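Local coordinates for uncharacterized protein (Arthrobacter sp., PDB 3BL4) that is of unknown function but belongs to a family of the STAS clan and forms a two-subunit assembly whose parallel sheet runs across the interface, at residues R81-A95 with P107-L121. Numbering follows the deposited sequence. Where two conformers were deposited one is given.
Sequences RIALLGSSPVDRVLA and PTKFFTSERDALTWL. With SO4 (sulfate ion), chain D; SO4 (sulfate ion), chain C.
R81 lays its guanidinium over the indole of W120 in a cation-pi contact, CZ 4.1 Å from the centroid of the six-membered ring. The planes are inclined by 39°, and NE and NH2 both donate to W120 O from the same side of that carbonyl's plane. The bend at chi3 (-74°) turns the group back onto the helix end, while CG rests on L121 CD2. Cut back to alanine, this position would probably leave one indole face without its cation and W120 O without these two donors. I82 starts the parallel ladder: its N donates to P107 O, and its O accepts from K109 N. A83 directs its methyl into the layer under helix 114-121, with CB 3.5 Å from F111 CE1 and 3.7 Å from L121 CG. L84 continues the ladder, its N bonded to K109 O and its O to F111 N (2.9 Å). L85, its CG anti to the backbone N (chi1 173°), brings CD1 to 3.6 Å from E114 N at the helix start. G86 N closes the ladder on F111 O, and a water joins G86 O to T112 O. S88 O lies at the rim of the F110 ring, 3.6 Å from CZ. R92 CB sits squarely over that ring's centre at 4.0 Å, a CH-pi contact, and its NH1 bonds weakly to a sulfate, probably from the crystallisation liquor, that F110 N and K109 NZ also bind. Helix 92-102 thus packs on the L84, T108 and F110 face and helix 114-121 on the A83, L85 and F111 face; strand 79-85 pairs in parallel with a second-subunit strand.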
ATOM      1  N   ARG A  81     -17.313   4.319  -3.542  1.00 25.39           N
ATOM      2  CA  ARG A  81     -16.643   3.068  -3.891  1.00 24.75           C
ATOM      3  C   ARG A  81     -15.626   3.395  -4.963  1.00 23.24           C
ATOM      4  O   ARG A  81     -15.773   4.408  -5.645  1.00 24.58           O
ATOM      5  CB  ARG A  81     -17.639   2.005  -4.362  1.00 25.23           C
ATOM      6  CG  ARG A  81     -18.571   2.433  -5.458  1.00 27.81           C
ATOM      7  CD  ARG A  81     -19.909   1.663  -5.437  1.00 35.01           C
ATOM      8  NE  ARG A  81     -19.798   0.275  -5.913  1.00 32.36           N
ATOM      9  CZ  ARG A  81     -19.912  -0.821  -5.163  1.00 34.87           C
ATOM     10  NH1 ARG A  81     -20.127  -0.743  -3.858  1.00 34.04           N
ATOM     11  NH2 ARG A  81     -19.820  -2.022  -5.731  1.00 37.06           N
ATOM     12  N   ILE A  82     -14.578   2.591  -5.104  1.00 22.13           N
ATOM     13  CA  ILE A  82     -13.511   2.940  -6.067  1.00 21.79           C
ATOM     14  C   ILE A  82     -13.162   1.772  -6.978  1.00 20.96           C
ATOM     15  O   ILE A  82     -12.824   0.724  -6.499  1.00 22.53           O
ATOM     16  CB  ILE A  82     -12.229   3.420  -5.374  1.00 21.71           C
ATOM     17  CG1 ILE A  82     -12.527   4.566  -4.394  1.00 27.86           C
ATOM     18  CG2 ILE A  82     -11.203   3.844  -6.412  1.00 19.36           C
ATOM     19  CD1 ILE A  82     -11.285   5.189  -3.768  1.00 19.82           C
ATOM     20  N   ALA A  83     -13.289   1.958  -8.292  1.00 20.31           N
ATOM     21  CA  ALA A  83     -12.858   0.965  -9.264  1.00 18.18           C
ATOM     22  C   ALA A  83     -11.559   1.485  -9.819  1.00 20.76           C
ATOM     23  O   ALA A  83     -11.510   2.610 -10.302  1.00 22.14           O
ATOM     24  CB  ALA A  83     -13.878   0.803 -10.389  1.00 13.87           C
ATOM     25  N   LEU A  84     -10.502   0.689  -9.747  1.00 20.41           N
ATOM     26  CA  LEU A  84      -9.237   1.108 -10.288  1.00 20.22           C
ATOM     27  C   LEU A  84      -9.013   0.312 -11.555  1.00 22.06           C
ATOM     28  O   LEU A  84      -8.974  -0.909 -11.517  1.00 23.24           O
ATOM     29  CB  LEU A  84      -8.117   0.914  -9.264  1.00 20.23           C
ATOM     30  CG  LEU A  84      -8.403   1.677  -7.960  1.00 23.12           C
ATOM     31  CD1 LEU A  84      -9.090   0.773  -6.949  1.00 15.71           C
ATOM     32  CD2 LEU A  84      -7.170   2.308  -7.356  1.00 17.43           C
ATOM     33  N   LEU A  85      -8.894   1.018 -12.678  1.00 21.71           N
ATOM     34  CA  LEU A  85      -8.870   0.387 -13.986  1.00 20.48           C
ATOM     35  C   LEU A  85      -7.474   0.399 -14.559  1.00 23.52           C
ATOM     36  O   LEU A  85      -6.905   1.468 -14.781  1.00 22.51           O
ATOM     37  CB  LEU A  85      -9.808   1.141 -14.911  1.00 22.13           C
ATOM     38  CG  LEU A  85      -9.848   0.789 -16.407  1.00 28.71           C
ATOM     39  CD1 LEU A  85     -10.376  -0.627 -16.575  1.00 18.65           C
ATOM     40  CD2 LEU A  85     -10.692   1.820 -17.159  1.00 17.77           C
ATOM     41  N   GLY A  86      -6.925  -0.789 -14.815  1.00 24.45           N
ATOM     42  CA  GLY A  86      -5.629  -0.911 -15.509  1.00 26.06           C
ATOM     43  C   GLY A  86      -5.701  -1.508 -16.903  1.00 26.01           C
ATOM     44  O   GLY A  86      -6.774  -1.750 -17.416  1.00 26.39           O
ATOM     45  N   SER A  87      -4.537  -1.741 -17.498  1.00 28.95           N
ATOM     46  CA  SER A  87      -4.406  -2.358 -18.831  1.00 32.15           C
ATOM     47  C   SER A  87      -4.102  -3.855 -18.770  1.00 32.11           C
ATOM     48  O   SER A  87      -4.579  -4.630 -19.600  1.00 31.56           O
ATOM     49  CB  SER A  87      -3.282  -1.688 -19.626  1.00 31.45           C
ATOM     50  OG  SER A  87      -3.742  -0.484 -20.196  1.00 37.96           O
ATOM     51  N   SER A  88      -3.252  -4.232 -17.824  1.00 32.30           N
ATOM     52  CA  SER A  88      -2.886  -5.618 -17.616  1.00 32.02           C
ATOM     53  C   SER A  88      -2.882  -5.892 -16.118  1.00 30.42           C
ATOM     54  O   SER A  88      -2.870  -4.947 -15.326  1.00 29.79           O
ATOM     55  CB  SER A  88      -1.518  -5.882 -18.245  1.00 32.60           C
ATOM     56  OG  SER A  88      -0.501  -5.151 -17.592  1.00 39.10           O
ATOM     57  N   PRO A  89      -2.939  -7.175 -15.716  1.00 29.92           N
ATOM     58  CA  PRO A  89      -2.908  -7.542 -14.290  1.00 27.65           C
ATOM     59  C   PRO A  89      -1.757  -6.956 -13.448  1.00 26.39           C
ATOM     60  O   PRO A  89      -1.942  -6.754 -12.261  1.00 26.22           O
ATOM     61  CB  PRO A  89      -2.824  -9.076 -14.323  1.00 26.44           C
ATOM     62  CG  PRO A  89      -3.479  -9.449 -15.611  1.00 30.35           C
ATOM     63  CD  PRO A  89      -3.087  -8.368 -16.577  1.00 31.31           C
ATOM     64  N   VAL A  90      -0.601  -6.671 -14.044  1.00 25.64           N
ATOM     65  CA  VAL A  90       0.520  -6.075 -13.304  1.00 25.43           C
ATOM     66  C   VAL A  90       0.206  -4.665 -12.783  1.00 28.00           C
ATOM     67  O   VAL A  90       0.848  -4.190 -11.846  1.00 27.22           O
ATOM     68  CB  VAL A  90       1.819  -6.007 -14.166  1.00 25.82           C
ATOM     69  CG1 VAL A  90       1.720  -4.949 -15.260  1.00 22.53           C
ATOM     70  CG2 VAL A  90       3.022  -5.719 -13.293  1.00 27.61           C
ATOM     71  N   ASP A  91      -0.765  -3.987 -13.406  1.00 29.89           N
ATOM     72  CA  ASP A  91      -1.116  -2.612 -13.040  1.00 28.94           C
ATOM     73  C   ASP A  91      -1.777  -2.557 -11.673  1.00 28.08           C
ATOM     74  O   ASP A  91      -1.933  -1.477 -11.114  1.00 26.96           O
ATOM     75  CB  ASP A  91      -2.048  -1.978 -14.081  1.00 29.30           C
ATOM     76  CG  ASP A  91      -1.343  -1.627 -15.367  1.00 32.19           C
ATOM     77  OD1 ASP A  91      -0.103  -1.507 -15.370  1.00 38.23           O
ATOM     78  OD2 ASP A  91      -2.045  -1.447 -16.381  1.00 38.25           O
ATOM     79  N   ARG A  92      -2.170  -3.714 -11.143  1.00 26.51           N
ATOM     80  CA  ARG A  92      -2.649  -3.814  -9.767  1.00 26.26           C
ATOM     81  C   ARG A  92      -1.665  -3.235  -8.717  1.00 25.85           C
ATOM     82  O   ARG A  92      -2.093  -2.745  -7.664  1.00 23.66           O
ATOM     83  CB  ARG A  92      -2.985  -5.270  -9.444  1.00 25.12           C
ATOM     84  CG  ARG A  92      -3.732  -5.461  -8.132  1.00 31.38           C
ATOM     85  CD  ARG A  92      -3.832  -6.935  -7.764  1.00 31.85           C
ATOM     86  NE  ARG A  92      -4.891  -7.590  -8.509  1.00 39.07           N
ATOM     87  CZ  ARG A  92      -6.176  -7.545  -8.170  1.00 39.34           C
ATOM     88  NH1 ARG A  92      -6.578  -6.896  -7.084  1.00 40.31           N
ATOM     89  NH2 ARG A  92      -7.061  -8.163  -8.925  1.00 39.34           N
ATOM     90  N   VAL A  93      -0.363  -3.294  -8.998  1.00 23.37           N
ATOM     91  CA  VAL A  93       0.647  -2.729  -8.110  0.50 24.64           C
ATOM     92  C   VAL A  93       0.437  -1.220  -7.934  1.00 24.46           C
ATOM     93  O   VAL A  93       0.710  -0.653  -6.869  1.00 27.20           O
ATOM     94  CB  VAL A  93       2.083  -3.004  -8.652  0.50 25.65           C
ATOM     95  CG1 VAL A  93       3.132  -2.401  -7.747  0.50 25.62           C
ATOM     96  CG2 VAL A  93       2.318  -4.501  -8.796  0.50 28.02           C
ATOM     97  N   LEU A  94      -0.043  -0.567  -8.984  1.00 25.23           N
ATOM     98  CA  LEU A  94      -0.361   0.869  -8.920  1.00 25.53           C
ATOM     99  C   LEU A  94      -1.627   1.120  -8.104  1.00 24.41           C
ATOM    100  O   LEU A  94      -1.721   2.115  -7.360  1.00 26.00           O
ATOM    101  CB  LEU A  94      -0.543   1.440 -10.319  1.00 24.60           C
ATOM    102  CG  LEU A  94       0.674   1.449 -11.216  1.00 27.83           C
ATOM    103  CD1 LEU A  94       0.267   2.001 -12.573  1.00 30.48           C
ATOM    104  CD2 LEU A  94       1.795   2.269 -10.597  1.00 26.91           C
ATOM    105  N   ALA A  95      -2.594   0.221  -8.250  1.00 25.87           N
ATOM    106  CA  ALA A  95      -3.825   0.270  -7.474  1.00 27.28           C
ATOM    107  C   ALA A  95      -3.508   0.164  -5.999  1.00 27.05           C
ATOM    108  O   ALA A  95      -3.959   0.980  -5.197  1.00 29.77           O
ATOM    109  CB  ALA A  95      -4.787  -0.846  -7.903  1.00 26.56           C
ATOM    110  N   PRO A 107     -15.643   0.276  -0.516  1.00 24.10           N
ATOM    111  CA  PRO A 107     -15.283  -0.793  -1.414  1.00 26.25           C
ATOM    112  C   PRO A 107     -14.353  -0.347  -2.528  1.00 26.70           C
ATOM    113  O   PRO A 107     -14.515   0.739  -3.098  1.00 28.42           O
ATOM    114  CB  PRO A 107     -16.649  -1.223  -2.001  1.00 26.28           C
ATOM    115  CG  PRO A 107     -17.599  -0.877  -0.978  1.00 22.26           C
ATOM    116  CD  PRO A 107     -17.112   0.415  -0.430  1.00 23.32           C
ATOM    117  N   THR A 108     -13.367  -1.186  -2.810  1.00 27.49           N
ATOM    118  CA  THR A 108     -12.420  -0.936  -3.874  1.00 26.87           C
ATOM    119  C   THR A 108     -12.223  -2.237  -4.628  1.00 26.07           C
ATOM    120  O   THR A 108     -12.354  -3.307  -4.050  1.00 26.46           O
ATOM    121  CB  THR A 108     -11.077  -0.464  -3.316  1.00 27.06           C
ATOM    122  OG1 THR A 108     -10.506  -1.508  -2.536  1.00 27.24           O
ATOM    123  CG2 THR A 108     -11.250   0.766  -2.462  1.00 25.72           C
ATOM    124  N   LYS A 109     -11.947  -2.141  -5.923  1.00 25.27           N
ATOM    125  CA  LYS A 109     -11.760  -3.321  -6.749  1.00 25.32           C
ATOM    126  C   LYS A 109     -10.924  -2.939  -7.968  1.00 25.21           C
ATOM    127  O   LYS A 109     -11.005  -1.812  -8.464  1.00 23.53           O
ATOM    128  CB  LYS A 109     -13.121  -3.880  -7.179  1.00 25.52           C
ATOM    129  CG  LYS A 109     -13.068  -5.208  -7.905  1.00 27.91           C
ATOM    130  CD  LYS A 109     -14.482  -5.806  -8.121  1.00 28.03           C
ATOM    131  CE  LYS A 109     -14.991  -6.539  -6.881  1.00 28.34           C
ATOM    132  NZ  LYS A 109     -14.096  -7.631  -6.451  1.00 32.41           N
ATOM    133  N   PHE A 110     -10.137  -3.896  -8.446  1.00 23.85           N
ATOM    134  CA  PHE A 110      -9.268  -3.695  -9.595  1.00 24.35           C
ATOM    135  C   PHE A 110      -9.916  -4.326 -10.838  1.00 24.21           C
ATOM    136  O   PHE A 110     -10.506  -5.407 -10.752  1.00 21.39           O
ATOM    137  CB  PHE A 110      -7.889  -4.321  -9.318  1.00 22.69           C
ATOM    138  CG  PHE A 110      -6.993  -4.360 -10.508  1.00 24.81           C
ATOM    139  CD1 PHE A 110      -6.344  -3.213 -10.942  1.00 22.72           C
ATOM    140  CD2 PHE A 110      -6.809  -5.538 -11.215  1.00 21.89           C
ATOM    141  CE1 PHE A 110      -5.516  -3.235 -12.052  1.00 25.19           C
ATOM    142  CE2 PHE A 110      -5.984  -5.566 -12.342  1.00 24.22           C
ATOM    143  CZ  PHE A 110      -5.325  -4.414 -12.749  1.00 20.80           C
ATOM    144  N   PHE A 111      -9.817  -3.626 -11.975  1.00 22.45           N
ATOM    145  CA  PHE A 111     -10.319  -4.119 -13.260  1.00 21.91           C
ATOM    146  C   PHE A 111      -9.312  -3.885 -14.369  1.00 23.20           C
ATOM    147  O   PHE A 111      -8.456  -2.980 -14.283  1.00 22.02           O
ATOM    148  CB  PHE A 111     -11.607  -3.381 -13.654  1.00 21.96           C
ATOM    149  CG  PHE A 111     -12.708  -3.473 -12.636  1.00 18.12           C
ATOM    150  CD1 PHE A 111     -12.728  -2.630 -11.533  1.00 16.51           C
ATOM    151  CD2 PHE A 111     -13.742  -4.382 -12.801  1.00 21.57           C
ATOM    152  CE1 PHE A 111     -13.732  -2.709 -10.602  1.00 17.00           C
ATOM    153  CE2 PHE A 111     -14.772  -4.459 -11.887  1.00 17.13           C
ATOM    154  CZ  PHE A 111     -14.770  -3.628 -10.791  1.00 18.99           C
ATOM    155  N   THR A 112      -9.420  -4.697 -15.416  1.00 24.88           N
ATOM    156  CA  THR A 112      -8.851  -4.361 -16.738  1.00 25.50           C
ATOM    157  C   THR A 112      -9.938  -4.121 -17.800  1.00 25.08           C
ATOM    158  O   THR A 112      -9.627  -3.761 -18.949  1.00 22.67           O
ATOM    159  CB  THR A 112      -7.891  -5.458 -17.249  1.00 27.12           C
ATOM    160  OG1 THR A 112      -8.503  -6.741 -17.055  1.00 24.91           O
ATOM    161  CG2 THR A 112      -6.512  -5.393 -16.514  1.00 25.46           C
ATOM    162  N   SER A 113     -11.204  -4.322 -17.416  1.00 26.22           N
ATOM    163  CA  SER A 113     -12.362  -4.052 -18.278  1.00 25.68           C
ATOM    164  C   SER A 113     -13.098  -2.822 -17.771  1.00 27.70           C
ATOM    165  O   SER A 113     -13.631  -2.833 -16.670  1.00 30.25           O
ATOM    166  CB  SER A 113     -13.322  -5.247 -18.259  1.00 27.26           C
ATOM    167  OG  SER A 113     -14.647  -4.906 -18.676  1.00 27.22           O
ATOM    168  N   GLU A 114     -13.135  -1.769 -18.582  1.00 26.81           N
ATOM    169  CA  GLU A 114     -13.892  -0.577 -18.269  1.00 27.20           C
ATOM    170  C   GLU A 114     -15.397  -0.864 -18.125  1.00 26.50           C
ATOM    171  O   GLU A 114     -16.047  -0.350 -17.234  1.00 26.76           O
ATOM    172  CB  GLU A 114     -13.643   0.481 -19.343  1.00 26.05           C
ATOM    173  CG  GLU A 114     -14.236   1.836 -19.014  1.00 31.71           C
ATOM    174  CD  GLU A 114     -13.775   2.960 -19.959  1.00 33.32           C
ATOM    175  OE1 GLU A 114     -12.791   2.778 -20.715  1.00 44.65           O
ATOM    176  OE2 GLU A 114     -14.414   4.035 -19.929  1.00 44.53           O
ATOM    177  N   ARG A 115     -15.957  -1.696 -18.989  1.00 28.01           N
ATOM    178  CA  ARG A 115     -17.373  -2.033 -18.872  1.00 29.89           C
ATOM    179  C   ARG A 115     -17.665  -2.666 -17.535  1.00 27.65           C
ATOM    180  O   ARG A 115     -18.646  -2.315 -16.884  1.00 26.39           O
ATOM    181  CB  ARG A 115     -17.821  -2.981 -19.983  1.00 30.62           C
ATOM    182  CG  ARG A 115     -17.934  -2.313 -21.322  1.00 36.49           C
ATOM    183  CD  ARG A 115     -18.437  -3.276 -22.362  1.00 43.71           C
ATOM    184  NE  ARG A 115     -17.516  -3.367 -23.489  1.00 51.63           N
ATOM    185  CZ  ARG A 115     -16.763  -4.427 -23.790  1.00 56.36           C
ATOM    186  NH1 ARG A 115     -16.807  -5.547 -23.062  1.00 55.68           N
ATOM    187  NH2 ARG A 115     -15.954  -4.365 -24.847  1.00 55.03           N
ATOM    188  N   ASP A 116     -16.816  -3.611 -17.139  1.00 27.67           N
ATOM    189  CA  ASP A 116     -16.981  -4.293 -15.860  1.00 27.21           C
ATOM    190  C   ASP A 116     -16.840  -3.302 -14.709  1.00 25.99           C
ATOM    191  O   ASP A 116     -17.639  -3.324 -13.767  1.00 25.80           O
ATOM    192  CB  ASP A 116     -15.983  -5.449 -15.713  1.00 28.58           C
ATOM    193  CG  ASP A 116     -16.416  -6.711 -16.457  1.00 32.64           C
ATOM    194  OD1 ASP A 116     -17.543  -6.747 -16.999  1.00 40.02           O
ATOM    195  OD2 ASP A 116     -15.626  -7.687 -16.478  1.00 40.38           O
ATOM    196  N   ALA A 117     -15.856  -2.412 -14.818  1.00 23.30           N
ATOM    197  CA  ALA A 117     -15.603  -1.386 -13.804  1.00 22.81           C
ATOM    198  C   ALA A 117     -16.846  -0.551 -13.558  1.00 23.13           C
ATOM    199  O   ALA A 117     -17.277  -0.368 -12.420  1.00 20.37           O
ATOM    200  CB  ALA A 117     -14.412  -0.488 -14.230  1.00 22.40           C
ATOM    201  N   LEU A 118     -17.443  -0.074 -14.650  1.00 25.47           N
ATOM    202  CA  LEU A 118     -18.609   0.797 -14.583  1.00 23.30           C
ATOM    203  C   LEU A 118     -19.830   0.085 -14.076  1.00 24.43           C
ATOM    204  O   LEU A 118     -20.667   0.690 -13.392  1.00 23.95           O
ATOM    205  CB  LEU A 118     -18.926   1.355 -15.957  1.00 23.09           C
ATOM    206  CG  LEU A 118     -17.902   2.341 -16.496  1.00 22.34           C
ATOM    207  CD1 LEU A 118     -18.247   2.672 -17.953  1.00 17.30           C
ATOM    208  CD2 LEU A 118     -17.868   3.585 -15.623  1.00 23.73           C
ATOM    209  N   THR A 119     -19.974  -1.182 -14.451  1.00 25.30           N
ATOM    210  CA  THR A 119     -21.110  -1.951 -13.992  1.00 25.42           C
ATOM    211  C   THR A 119     -20.998  -2.085 -12.486  1.00 24.99           C
ATOM    212  O   THR A 119     -21.957  -1.861 -11.766  1.00 24.21           O
ATOM    213  CB  THR A 119     -21.177  -3.337 -14.645  1.00 25.97           C
ATOM    214  OG1 THR A 119     -21.184  -3.188 -16.071  1.00 26.35           O
ATOM    215  CG2 THR A 119     -22.447  -4.091 -14.195  1.00 26.00           C
ATOM    216  N   TRP A 120     -19.802  -2.417 -12.015  1.00 25.52           N
ATOM    217  CA  TRP A 120     -19.575  -2.619 -10.593  1.00 24.68           C
ATOM    218  C   TRP A 120     -19.772  -1.326  -9.783  1.00 25.11           C
ATOM    219  O   TRP A 120     -20.363  -1.348  -8.691  1.00 23.06           O
ATOM    220  CB  TRP A 120     -18.187  -3.197 -10.375  1.00 24.19           C
ATOM    221  CG  TRP A 120     -17.888  -3.468  -8.945  1.00 23.43           C
ATOM    222  CD1 TRP A 120     -18.287  -4.546  -8.205  1.00 18.99           C
ATOM    223  CD2 TRP A 120     -17.124  -2.639  -8.072  1.00 21.07           C
ATOM    224  NE1 TRP A 120     -17.794  -4.439  -6.921  1.00 18.64           N
ATOM    225  CE2 TRP A 120     -17.090  -3.274  -6.813  1.00 21.05           C
ATOM    226  CE3 TRP A 120     -16.483  -1.407  -8.223  1.00 24.77           C
ATOM    227  CZ2 TRP A 120     -16.432  -2.721  -5.721  1.00 25.07           C
ATOM    228  CZ3 TRP A 120     -15.831  -0.861  -7.140  1.00 23.92           C
ATOM    229  CH2 TRP A 120     -15.804  -1.517  -5.908  1.00 25.11           C
ATOM    230  N   LEU A 121     -19.286  -0.219 -10.333  1.00 23.38           N
ATOM    231  CA  LEU A 121     -19.463   1.102  -9.747  1.00 24.02           C
ATOM    232  C   LEU A 121     -20.927   1.516  -9.623  1.00 27.13           C
ATOM    233  O   LEU A 121     -21.273   2.268  -8.717  1.00 28.87           O
ATOM    234  CB  LEU A 121     -18.700   2.169 -10.562  1.00 23.33           C
ATOM    235  CG  LEU A 121     -17.209   2.347 -10.272  1.00 23.37           C
ATOM    236  CD1 LEU A 121     -16.626   3.472 -11.117  1.00 16.75           C
ATOM    237  CD2 LEU A 121     -16.940   2.584  -8.799  1.00 13.05           C
TER
HETATM  238  S   SO4 D 125     -13.623  -2.873 -21.979  1.00 55.57           S
HETATM  239  O1  SO4 D 125     -14.772  -1.987 -21.842  1.00 47.83           O
HETATM  240  O2  SO4 D 125     -13.357  -3.118 -23.398  1.00 57.21           O
HETATM  241  O3  SO4 D 125     -12.440  -2.218 -21.378  1.00 42.20           O
HETATM  242  O4  SO4 D 125     -13.939  -4.150 -21.334  1.00 43.53           O
HETATM  243  S   SO4 C 124      -9.942  -6.833  -5.880  1.00 56.86           S
HETATM  244  O1  SO4 C 124     -11.294  -7.037  -5.358  1.00 58.62           O
HETATM  245  O2  SO4 C 124      -9.970  -6.702  -7.338  1.00 49.42           O
HETATM  246  O3  SO4 C 124      -9.355  -5.640  -5.284  1.00 60.95           O
HETATM  247  O4  SO4 C 124      -9.110  -7.972  -5.519  1.00 62.18           O
HETATM  248  O   HOH W   1      -8.265  -1.572 -19.609  1.00 27.60           O